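Local coordinates for heroin esterase (Rhodococcus sp., PDB 1LZL), which probably hydrolyses the acetyl esters of heroin, acting as a serine esterase of the alpha/beta hydrolase fold, at residues A[28-33]-A[89-94]; A[63-68]-A[114-119]; A[189-194]-A[238-243]; A[207-212]-A[259-264]. All coordinates share one frame; numbering follows the deposited sequence.

Interaction 1 of 4, residues A[28-33]-A[89-94]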
# COMPACT_ATOMS: atom_id res chain seq x y z
N ASN A 28 11.49 -5.19 -18.21
CA ASN A 28 12.54 -5.79 -17.39
C ASN A 28 12.31 -5.53 -15.90
O ASN A 28 12.57 -6.40 -15.08
CB ASN A 28 13.90 -5.26 -17.83
CG ASN A 28 14.96 -6.07 -17.09
OD1 ASN A 28 15.19 -7.25 -17.39
ND2 ASN A 28 15.56 -5.37 -16.14
N ALA A 29 11.81 -4.35 -15.57
CA ALA A 29 11.42 -4.02 -14.20
C ALA A 29 10.40 -5.03 -13.66
O ALA A 29 10.52 -5.51 -12.54
CB ALA A 29 10.84 -2.62 -14.10
N ARG A 30 9.40 -5.28 -14.49
CA ARG A 30 8.38 -6.26 -14.14
C ARG A 30 9.05 -7.62 -13.91
O ARG A 30 8.66 -8.39 -13.03
CB ARG A 30 7.30 -6.30 -15.22
CG ARG A 30 6.28 -5.16 -15.08
CD ARG A 30 5.33 -5.00 -16.26
NE ARG A 30 4.40 -3.91 -15.99
CZ ARG A 30 3.46 -3.50 -16.81
NH1 ARG A 30 3.31 -4.04 -18.02
NH2 ARG A 30 2.68 -2.50 -16.42
N ALA A 31 10.06 -7.98 -14.70
CA ALA A 31 10.62 -9.35 -14.59
C ALA A 31 11.51 -9.46 -13.38
O ALA A 31 11.39 -10.38 -12.56
CB ALA A 31 11.33 -9.65 -15.88
N THR A 32 12.43 -8.51 -13.19
CA THR A 32 13.25 -8.66 -11.97
C THR A 32 12.37 -8.50 -10.73
O THR A 32 12.59 -9.14 -9.69
CB THR A 32 14.50 -7.75 -11.98
OG1 THR A 32 14.50 -6.78 -10.90
CG2 THR A 32 14.61 -6.93 -13.25
N TYR A 33 11.30 -7.69 -10.74
CA TYR A 33 10.51 -7.63 -9.49
C TYR A 33 9.79 -8.93 -9.22
O TYR A 33 9.74 -9.51 -8.13
CB TYR A 33 9.48 -6.51 -9.52
CG TYR A 33 8.73 -6.28 -8.22
CD1 TYR A 33 9.42 -5.79 -7.11
CD2 TYR A 33 7.37 -6.54 -8.14
CE1 TYR A 33 8.73 -5.58 -5.92
CE2 TYR A 33 6.68 -6.33 -6.96
CZ TYR A 33 7.38 -5.85 -5.87
OH TYR A 33 6.71 -5.64 -4.69
N GLY A 89 4.86 0.96 -7.53
CA GLY A 89 4.90 2.18 -8.30
C GLY A 89 3.79 2.38 -9.30
O GLY A 89 3.93 3.18 -10.23
N PHE A 90 2.65 1.72 -9.10
CA PHE A 90 1.45 1.79 -9.97
C PHE A 90 1.64 0.95 -11.23
O PHE A 90 0.63 0.71 -11.94
CB PHE A 90 1.02 3.21 -10.38
CG PHE A 90 0.78 4.15 -9.21
CD1 PHE A 90 -0.27 3.95 -8.32
CD2 PHE A 90 1.59 5.25 -8.98
CE1 PHE A 90 -0.47 4.83 -7.25
CE2 PHE A 90 1.39 6.15 -7.94
CZ PHE A 90 0.34 5.93 -7.04
N ALA A 91 2.84 0.49 -11.54
CA ALA A 91 3.09 -0.14 -12.85
C ALA A 91 3.62 -1.55 -12.78
O ALA A 91 3.70 -2.22 -13.85
CB ALA A 91 4.03 0.76 -13.68
N ILE A 92 4.02 -2.00 -11.58
CA ILE A 92 4.53 -3.38 -11.46
C ILE A 92 3.90 -4.08 -10.26
O ILE A 92 3.25 -3.37 -9.44
CB ILE A 92 6.08 -3.45 -11.34
CG1 ILE A 92 6.65 -3.05 -9.99
CG2 ILE A 92 6.70 -2.66 -12.49
CD1 ILE A 92 8.19 -3.01 -10.01
N GLY A 93 4.05 -5.39 -10.16
CA GLY A 93 3.56 -6.12 -8.98
C GLY A 93 2.24 -6.79 -9.25
O GLY A 93 1.47 -6.45 -10.16
N THR A 94 1.94 -7.78 -8.43
CA THR A 94 0.76 -8.59 -8.43
C THR A 94 0.22 -8.71 -7.01
O THR A 94 0.95 -8.57 -6.02
CB THR A 94 1.04 -10.01 -8.97
OG1 THR A 94 1.91 -10.69 -8.05
CG2 THR A 94 1.77 -9.93 -10.29
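Helix 26-41, an N-terminal helix packed on the alpha/beta hydrolase fold, holds the loop that follows strand 79-85 by two side chains one turn apart, R30 and Y33, with A91, I92 and G93 as their partners. R30 reaches out extended and approaches side-on, so that NE and NH2 both donate to A91 O, each at 2.8 Å. The oxygen lies only 3° out of the guanidinium plane; NE arrives nearly along the C=O axis and NH2 on a lone pair. NH1 turns to a salt bridge with E123, which helps fix the rotation of the group. This loop directly continues the HGGG motif ending at G89, the motif that in hormone-sensitive-lipase-like esterases forms the oxyanion hole and probably does so here. A lysine in place of R30 would probably leave A91 O with at most one of its two donors. I92 CG1 sits between backbone N and carbonyl carbon (chi1 75°), and the two branches part: CG2 packs on R30 CG at 3.6 Å, while CD1 meets Y33 CB at 3.8 Å. The edge of the Y33 ring comes to G93, with CE2 3.7 Å from its CA, at a residue whose backbone angles call for glycine.

Interaction 2 of 4, residues A[63-68]-A[114-119]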
# COMPACT_ATOMS: atom_id res chain seq x y z
N PRO A 63 -13.83 -4.35 -16.20
CA PRO A 63 -13.79 -5.78 -15.90
C PRO A 63 -13.88 -6.09 -14.40
O PRO A 63 -13.62 -5.25 -13.53
CB PRO A 63 -12.44 -6.24 -16.44
CG PRO A 63 -11.90 -5.13 -17.22
CD PRO A 63 -12.61 -3.88 -16.86
N GLU A 64 -14.20 -7.34 -14.05
CA GLU A 64 -14.21 -7.83 -12.70
C GLU A 64 -12.82 -7.64 -12.07
O GLU A 64 -11.84 -7.71 -12.78
CB GLU A 64 -14.59 -9.32 -12.63
CG GLU A 64 -15.83 -9.65 -13.45
CD GLU A 64 -15.49 -10.69 -14.51
OE1 GLU A 64 -15.01 -10.30 -15.60
OE2 GLU A 64 -15.69 -11.89 -14.24
N VAL A 65 -12.81 -7.37 -10.79
CA VAL A 65 -11.58 -7.22 -10.02
C VAL A 65 -11.42 -8.44 -9.16
O VAL A 65 -12.24 -8.69 -8.26
CB VAL A 65 -11.65 -5.93 -9.19
CG1 VAL A 65 -10.41 -5.73 -8.34
CG2 VAL A 65 -11.85 -4.74 -10.14
N LYS A 66 -10.35 -9.21 -9.42
CA LYS A 66 -10.18 -10.37 -8.54
C LYS A 66 -9.56 -9.96 -7.19
O LYS A 66 -8.80 -9.02 -7.10
CB LYS A 66 -9.29 -11.44 -9.15
CG LYS A 66 -9.78 -11.85 -10.54
CD LYS A 66 -11.19 -12.46 -10.50
CE LYS A 66 -11.58 -13.04 -11.86
NZ LYS A 66 -13.03 -13.40 -11.91
N ILE A 67 -9.93 -10.71 -6.16
CA ILE A 67 -9.50 -10.53 -4.80
C ILE A 67 -8.96 -11.86 -4.28
O ILE A 67 -9.66 -12.89 -4.33
CB ILE A 67 -10.65 -10.05 -3.91
CG1 ILE A 67 -11.18 -8.70 -4.40
CG2 ILE A 67 -10.24 -10.03 -2.44
CD1 ILE A 67 -12.49 -8.34 -3.69
N ARG A 68 -7.75 -11.86 -3.77
CA ARG A 68 -7.21 -13.02 -3.06
C ARG A 68 -7.66 -12.89 -1.62
O ARG A 68 -7.17 -12.05 -0.85
CB ARG A 68 -5.69 -13.08 -3.15
CG ARG A 68 -5.19 -13.17 -4.58
CD ARG A 68 -3.70 -13.20 -4.72
NE ARG A 68 -2.95 -14.36 -4.24
CZ ARG A 68 -2.88 -15.52 -4.87
NH1 ARG A 68 -3.56 -15.71 -6.00
NH2 ARG A 68 -2.13 -16.45 -4.33
N ALA A 114 -8.65 -9.14 2.26
CA ALA A 114 -9.09 -9.06 0.86
C ALA A 114 -7.97 -8.37 0.09
O ALA A 114 -7.86 -7.14 0.15
CB ALA A 114 -10.41 -8.30 0.78
N ASN A 115 -7.10 -9.15 -0.54
CA ASN A 115 -5.93 -8.64 -1.25
C ASN A 115 -6.26 -8.38 -2.71
O ASN A 115 -6.58 -9.29 -3.48
CB ASN A 115 -4.89 -9.73 -1.07
CG ASN A 115 -3.54 -9.45 -1.68
OD1 ASN A 115 -3.31 -8.32 -2.11
ND2 ASN A 115 -2.68 -10.46 -1.76
N VAL A 116 -6.24 -7.10 -3.11
CA VAL A 116 -6.89 -6.71 -4.39
C VAL A 116 -5.99 -6.74 -5.61
O VAL A 116 -4.91 -6.12 -5.62
CB VAL A 116 -7.46 -5.28 -4.24
CG1 VAL A 116 -8.19 -4.87 -5.52
CG2 VAL A 116 -8.39 -5.11 -3.05
N GLU A 117 -6.42 -7.43 -6.66
CA GLU A 117 -5.71 -7.44 -7.95
C GLU A 117 -6.17 -6.27 -8.80
O GLU A 117 -7.07 -6.37 -9.62
CB GLU A 117 -5.93 -8.76 -8.66
CG GLU A 117 -5.00 -8.93 -9.87
CD GLU A 117 -3.65 -9.41 -9.45
OE1 GLU A 117 -2.78 -8.59 -9.12
OE2 GLU A 117 -3.42 -10.63 -9.44
N TYR A 118 -5.59 -5.08 -8.56
CA TYR A 118 -5.95 -3.94 -9.39
C TYR A 118 -5.23 -3.95 -10.72
O TYR A 118 -4.15 -4.57 -10.86
CB TYR A 118 -5.71 -2.64 -8.63
CG TYR A 118 -4.28 -2.37 -8.19
CD1 TYR A 118 -3.41 -1.68 -9.04
CD2 TYR A 118 -3.83 -2.79 -6.96
CE1 TYR A 118 -2.10 -1.46 -8.60
CE2 TYR A 118 -2.52 -2.56 -6.50
CZ TYR A 118 -1.69 -1.89 -7.35
OH TYR A 118 -0.39 -1.61 -6.96
N ARG A 119 -5.81 -3.25 -11.69
CA ARG A 119 -5.11 -3.17 -12.98
C ARG A 119 -3.90 -2.24 -12.93
O ARG A 119 -3.95 -1.19 -12.29
CB ARG A 119 -6.09 -2.61 -14.01
CG ARG A 119 -7.17 -3.60 -14.42
CD ARG A 119 -8.22 -2.93 -15.31
NE ARG A 119 -8.90 -1.91 -14.47
CZ ARG A 119 -9.74 -1.01 -14.96
NH1 ARG A 119 -10.01 -0.99 -16.28
NH2 ARG A 119 -10.31 -0.11 -14.15
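R68, N115 and E117 bury more surface than the other residues where strand 65-72 runs antiparallel beside strand 112-116. R68 and N115 form a hydrogen-bonded pair: R68 N donates to N115 O at 2.8 Å, and N115 N to R68 O at 2.9 Å. Their side chains leave the sheet on the same face and lie alongside each other, CB against CB at 4.0 Å. With CG of N115 anti to its own N (chi1 -178°), the amide runs beside the R68 chain, which bends about its CG-CD bond; guanidinium and amide planes end nearly perpendicular, 84° apart. The polar ends have other work. R68 NH2 makes a salt bridge to D99, and N115 ND2 donates to the carbonyl of A95.

E117 carries the pairing one residue further, its N bonding to K66 O at 2.9 Å, and also sits at the centre of an inverse gamma turn. Its carboxylate bends off to accept from A95 N, so N115 and E117 together hold the A95 backbone. On the other face I67 CG2 packs on A114 CB at 3.7 Å and V65 CG1 on V116 CG1, under helix 128-142. Further along, P63 CD rests obliquely against the guanidinium of R119, which is anchored by salt bridges to D132 and D62. The antiparallel second strand, set beside a strand of the parallel run, is characteristic of the alpha/beta hydrolase sheet.

Interaction 3 of 4, residues A[189-194]-A[238-243]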
# COMPACT_ATOMS: atom_id res chain seq x y z
N PRO A 189 3.83 5.11 2.01
CA PRO A 189 2.92 5.42 0.91
C PRO A 189 3.45 6.39 -0.13
O PRO A 189 4.21 7.31 0.22
CB PRO A 189 1.71 6.08 1.64
CG PRO A 189 2.32 6.68 2.88
CD PRO A 189 3.36 5.65 3.32
N GLU A 190 3.02 6.26 -1.39
CA GLU A 190 3.32 7.13 -2.53
C GLU A 190 2.09 8.00 -2.74
O GLU A 190 1.06 7.53 -3.25
CB GLU A 190 3.63 6.26 -3.74
CG GLU A 190 3.98 7.05 -5.00
CD GLU A 190 4.33 6.16 -6.17
OE1 GLU A 190 4.25 4.93 -6.08
OE2 GLU A 190 4.70 6.77 -7.21
N LEU A 191 2.20 9.29 -2.33
CA LEU A 191 1.01 10.14 -2.12
C LEU A 191 0.97 11.42 -2.96
O LEU A 191 -0.08 11.99 -3.16
CB LEU A 191 0.91 10.55 -0.65
CG LEU A 191 0.71 9.43 0.37
CD1 LEU A 191 1.02 9.93 1.78
CD2 LEU A 191 -0.70 8.86 0.27
N ASP A 192 2.16 11.88 -3.40
CA ASP A 192 2.23 13.24 -3.97
C ASP A 192 2.99 13.25 -5.28
O ASP A 192 4.18 12.90 -5.28
CB ASP A 192 2.95 14.12 -2.92
CG ASP A 192 2.83 15.61 -3.21
OD1 ASP A 192 2.50 15.92 -4.39
OD2 ASP A 192 3.06 16.45 -2.32
N ASP A 193 2.34 13.60 -6.39
CA ASP A 193 2.99 13.55 -7.70
C ASP A 193 3.94 14.73 -7.89
O ASP A 193 4.67 14.72 -8.87
CB ASP A 193 1.95 13.57 -8.82
CG ASP A 193 1.11 14.83 -8.73
OD1 ASP A 193 0.42 15.08 -7.73
OD2 ASP A 193 1.18 15.59 -9.73
N ARG A 194 3.90 15.71 -7.00
CA ARG A 194 4.61 16.97 -7.30
C ARG A 194 6.09 16.83 -7.06
O ARG A 194 6.86 17.67 -7.61
CB ARG A 194 4.01 18.09 -6.46
CG ARG A 194 2.61 18.40 -6.91
CD ARG A 194 1.83 19.22 -5.94
NE ARG A 194 1.66 18.59 -4.64
CZ ARG A 194 0.96 19.08 -3.63
NH1 ARG A 194 0.31 20.24 -3.71
NH2 ARG A 194 0.89 18.37 -2.50
N ALA A 238 -6.00 10.37 -6.96
CA ALA A 238 -4.76 9.98 -7.59
C ALA A 238 -3.59 10.33 -6.66
O ALA A 238 -2.69 9.51 -6.48
CB ALA A 238 -4.57 10.65 -8.95
N ALA A 239 -3.60 11.57 -6.14
CA ALA A 239 -2.49 12.08 -5.33
C ALA A 239 -3.08 12.65 -4.05
O ALA A 239 -3.39 13.87 -4.01
CB ALA A 239 -1.70 13.16 -6.09
N PRO A 240 -3.33 11.82 -3.06
CA PRO A 240 -3.98 12.25 -1.82
C PRO A 240 -3.31 13.44 -1.16
O PRO A 240 -4.01 14.20 -0.46
CB PRO A 240 -3.90 10.98 -0.95
CG PRO A 240 -4.01 9.87 -1.98
CD PRO A 240 -3.15 10.34 -3.12
N SER A 241 -2.00 13.66 -1.33
CA SER A 241 -1.40 14.85 -0.72
C SER A 241 -2.05 16.14 -1.23
O SER A 241 -1.94 17.16 -0.53
CB SER A 241 0.09 14.87 -1.05
OG SER A 241 0.76 13.73 -0.51
N ARG A 242 -2.66 16.11 -2.41
CA ARG A 242 -3.36 17.33 -2.91
C ARG A 242 -4.68 17.57 -2.22
O ARG A 242 -5.28 18.65 -2.39
CB ARG A 242 -3.54 17.19 -4.42
CG ARG A 242 -2.21 17.29 -5.18
CD ARG A 242 -2.50 17.12 -6.66
NE ARG A 242 -1.34 17.18 -7.54
CZ ARG A 242 -1.06 18.19 -8.37
NH1 ARG A 242 -1.84 19.26 -8.41
NH2 ARG A 242 0.01 18.13 -9.14
N ALA A 243 -5.19 16.63 -1.43
CA ALA A 243 -6.46 16.97 -0.76
C ALA A 243 -6.31 18.02 0.32
O ALA A 243 -5.36 17.96 1.08
CB ALA A 243 -6.97 15.71 -0.08
O HOH W 1 -1.54 7.78 -4.71
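Segments 189-194 and 238-243 come closest at D192 and A239, and the backbones join by one nearly straight bond, from N of S241, within the 3-10 segment 240-242, to L191 O at 3.1 Å. Nearby, a water links E190 O and A238 O. The L191 side chain crosses that of P240 at about a right angle, CD2 packing on P240 CB, and both also touch A167 of helix 161-176. S241 CB presses on D192 CB at 3.5 Å.

The polar part is a pair of arginine-aspartate grips. R242 meets D193 side-on, NE to OD1 at 2.7 Å and NH2 to OD2 at 2.9 Å, both on syn lone pairs, with carboxylate and guanidinium only 22° from coplanar. D193 CG stands between its backbone N and carbonyl carbon (chi1 60°), which presents the carboxylate to R242; OD2 is also bonded to Y226 OH. R194 also grips D192 side-on, NE to the syn lone pair of OD1 at 2.8 Å, but NH2 reaches OD2 from above the carboxylate plane; OD1 also takes R194 N, closing an Asx turn. The arginines overlap: R242 CG lies over the centre of the R194 guanidinium, and R194 CD over one face of that of R242.

Two like charges thus sit close, NE to NE 4.4 Å, but each has its own aspartate, which probably offsets their repulsion and holds each guanidinium against an aliphatic carbon of the other.

Interaction 4 of 4, residues A[207-212]-A[259-264]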
# COMPACT_ATOMS: atom_id res chain seq x y z
N PRO A 207 18.37 3.33 -2.47
CA PRO A 207 17.99 1.96 -2.76
C PRO A 207 16.50 1.83 -3.15
O PRO A 207 15.65 2.42 -2.49
CB PRO A 207 18.28 1.26 -1.44
CG PRO A 207 19.39 2.06 -0.81
CD PRO A 207 18.96 3.48 -1.10
N LEU A 208 16.28 1.07 -4.22
CA LEU A 208 15.01 0.64 -4.77
C LEU A 208 14.17 1.77 -5.30
O LEU A 208 13.66 1.71 -6.45
CB LEU A 208 14.26 -0.18 -3.71
CG LEU A 208 14.97 -1.49 -3.34
CD1 LEU A 208 14.05 -2.30 -2.45
CD2 LEU A 208 15.39 -2.20 -4.62
N TRP A 209 13.88 2.84 -4.55
CA TRP A 209 13.09 3.97 -5.01
C TRP A 209 13.96 5.22 -4.92
O TRP A 209 14.78 5.30 -4.00
CB TRP A 209 11.82 4.18 -4.21
CG TRP A 209 10.68 4.83 -4.98
CD1 TRP A 209 10.04 6.00 -4.76
CD2 TRP A 209 10.05 4.25 -6.15
NE1 TRP A 209 9.05 6.23 -5.70
CE2 TRP A 209 9.06 5.16 -6.54
CE3 TRP A 209 10.30 3.06 -6.83
CZ2 TRP A 209 8.23 4.90 -7.67
CZ3 TRP A 209 9.47 2.81 -7.96
CH2 TRP A 209 8.49 3.72 -8.35
N HIS A 210 13.69 6.13 -5.82
CA HIS A 210 14.54 7.30 -6.03
C HIS A 210 13.79 8.23 -6.93
O HIS A 210 12.76 7.85 -7.56
CB HIS A 210 15.92 6.91 -6.55
CG HIS A 210 15.90 5.98 -7.74
ND1 HIS A 210 16.51 4.74 -7.72
CD2 HIS A 210 15.32 6.13 -8.96
CE1 HIS A 210 16.30 4.17 -8.90
NE2 HIS A 210 15.59 5.01 -9.64
N ARG A 211 14.29 9.46 -7.06
CA ARG A 211 13.58 10.45 -7.83
C ARG A 211 13.37 10.01 -9.30
O ARG A 211 12.25 10.19 -9.81
CB ARG A 211 14.33 11.77 -7.72
CG ARG A 211 13.52 12.91 -8.37
CD ARG A 211 14.36 14.19 -8.31
NE ARG A 211 13.62 15.22 -9.03
CZ ARG A 211 12.65 15.92 -8.47
NH1 ARG A 211 12.28 15.75 -7.20
NH2 ARG A 211 11.98 16.84 -9.15
N PRO A 212 14.32 9.46 -10.01
CA PRO A 212 14.03 8.98 -11.37
C PRO A 212 12.88 7.99 -11.42
O PRO A 212 12.01 8.14 -12.33
CB PRO A 212 15.36 8.33 -11.81
CG PRO A 212 16.37 9.15 -11.08
CD PRO A 212 15.78 9.32 -9.69
N LEU A 259 15.74 6.69 4.28
CA LEU A 259 16.40 6.91 3.00
C LEU A 259 15.45 6.69 1.84
O LEU A 259 15.86 6.45 0.70
CB LEU A 259 17.64 6.01 2.87
CG LEU A 259 18.74 6.26 3.90
CD1 LEU A 259 19.92 5.36 3.62
CD2 LEU A 259 19.21 7.70 3.90
N ASP A 260 14.15 6.81 2.07
CA ASP A 260 13.11 6.73 1.05
C ASP A 260 12.74 8.08 0.50
O ASP A 260 12.38 9.03 1.26
CB ASP A 260 11.89 6.07 1.70
CG ASP A 260 10.75 5.74 0.78
OD1 ASP A 260 10.78 6.13 -0.41
OD2 ASP A 260 9.84 5.04 1.26
N PRO A 261 12.73 8.34 -0.80
CA PRO A 261 12.27 9.62 -1.32
C PRO A 261 10.82 9.93 -0.90
O PRO A 261 10.44 11.09 -0.84
CB PRO A 261 12.24 9.43 -2.85
CG PRO A 261 12.71 8.07 -3.10
CD PRO A 261 13.15 7.38 -1.86
N LEU A 262 10.00 8.94 -0.62
CA LEU A 262 8.61 9.14 -0.19
C LEU A 262 8.51 9.57 1.26
O LEU A 262 7.39 9.84 1.75
CB LEU A 262 7.87 7.81 -0.36
CG LEU A 262 7.80 7.26 -1.80
CD1 LEU A 262 7.12 5.91 -1.82
CD2 LEU A 262 7.09 8.25 -2.70
N ARG A 263 9.62 9.61 2.00
CA ARG A 263 9.53 9.84 3.45
C ARG A 263 8.80 11.12 3.79
O ARG A 263 7.89 11.15 4.64
CB ARG A 263 10.99 9.88 3.98
CG ARG A 263 11.08 10.14 5.48
CD ARG A 263 12.55 10.57 5.77
NE ARG A 263 12.77 11.92 5.31
CZ ARG A 263 13.99 12.42 5.00
NH1 ARG A 263 15.07 11.64 5.09
NH2 ARG A 263 14.06 13.68 4.60
N ASP A 264 9.20 12.24 3.17
CA ASP A 264 8.64 13.51 3.64
C ASP A 264 7.17 13.58 3.29
O ASP A 264 6.41 14.11 4.14
CB ASP A 264 9.37 14.70 3.00
CG ASP A 264 10.80 14.87 3.47
OD1 ASP A 264 11.28 14.12 4.34
OD2 ASP A 264 11.46 15.78 2.92
O HOH W 2 14.98 4.19 -0.49
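Apolar contact between W209 and P261 and L262 makes up most of this junction. The P261 ring crosses W209 at about a right angle, its CG 3.8 Å from W209 CD1, while L262 CG comes obliquely to the same ring atom at 3.9 Å. W209 CG is roughly anti to the backbone N (chi1 -152°), a torsion that swings the indole across toward these two residues. P261 also wedges against backbone: its CG lies 3.5 Å from H210 N, and its CD 3.4 Å from W209 O. With an alanine at P261, the CG and CD that fill this corner are lost, and a gap would probably open beside W209 CD1 and the H210 backbone, leaving the indole freer to shift. Segment 259-264 follows strand 252-257, where the alpha/beta hydrolase fold is expected to carry the triad acid; D260, whose OD2 bonds H290, is consistent with that role. Among hydrogen bonds, D260 OD1 caps the coming helix, accepting from L262 N at 2.9 Å, and R263 N to D260 O closes a type I turn. Between the segments the polar link is a water that donates to P207 O at 2.8 Å and to L259 O at 2.7 Å.

How the interactions relate
Interactions 1, 3 and 4 meet around the probable active site, the S160, H290 and D260 triad, while interaction 2 lies about 27 Å from interaction 4, centre to centre, across the middle of the chain. The loops pack on one another: F90 CE2 of interaction 1 touches E190 CD of interaction 3 at 3.4 Å, G89 CA lies 3.9 Å from W209 CH2 of interaction 4, and E190 OE2 approaches W209 CZ2 at 4.0 Å. W209 also meets the H290 ring, and E190 pairs by backbone with S160. Interaction 2 joins the group at one end through T94 CA, 3.6 Å from E117 OE1, which sets the loop after the probable oxyanion motif against the sheet.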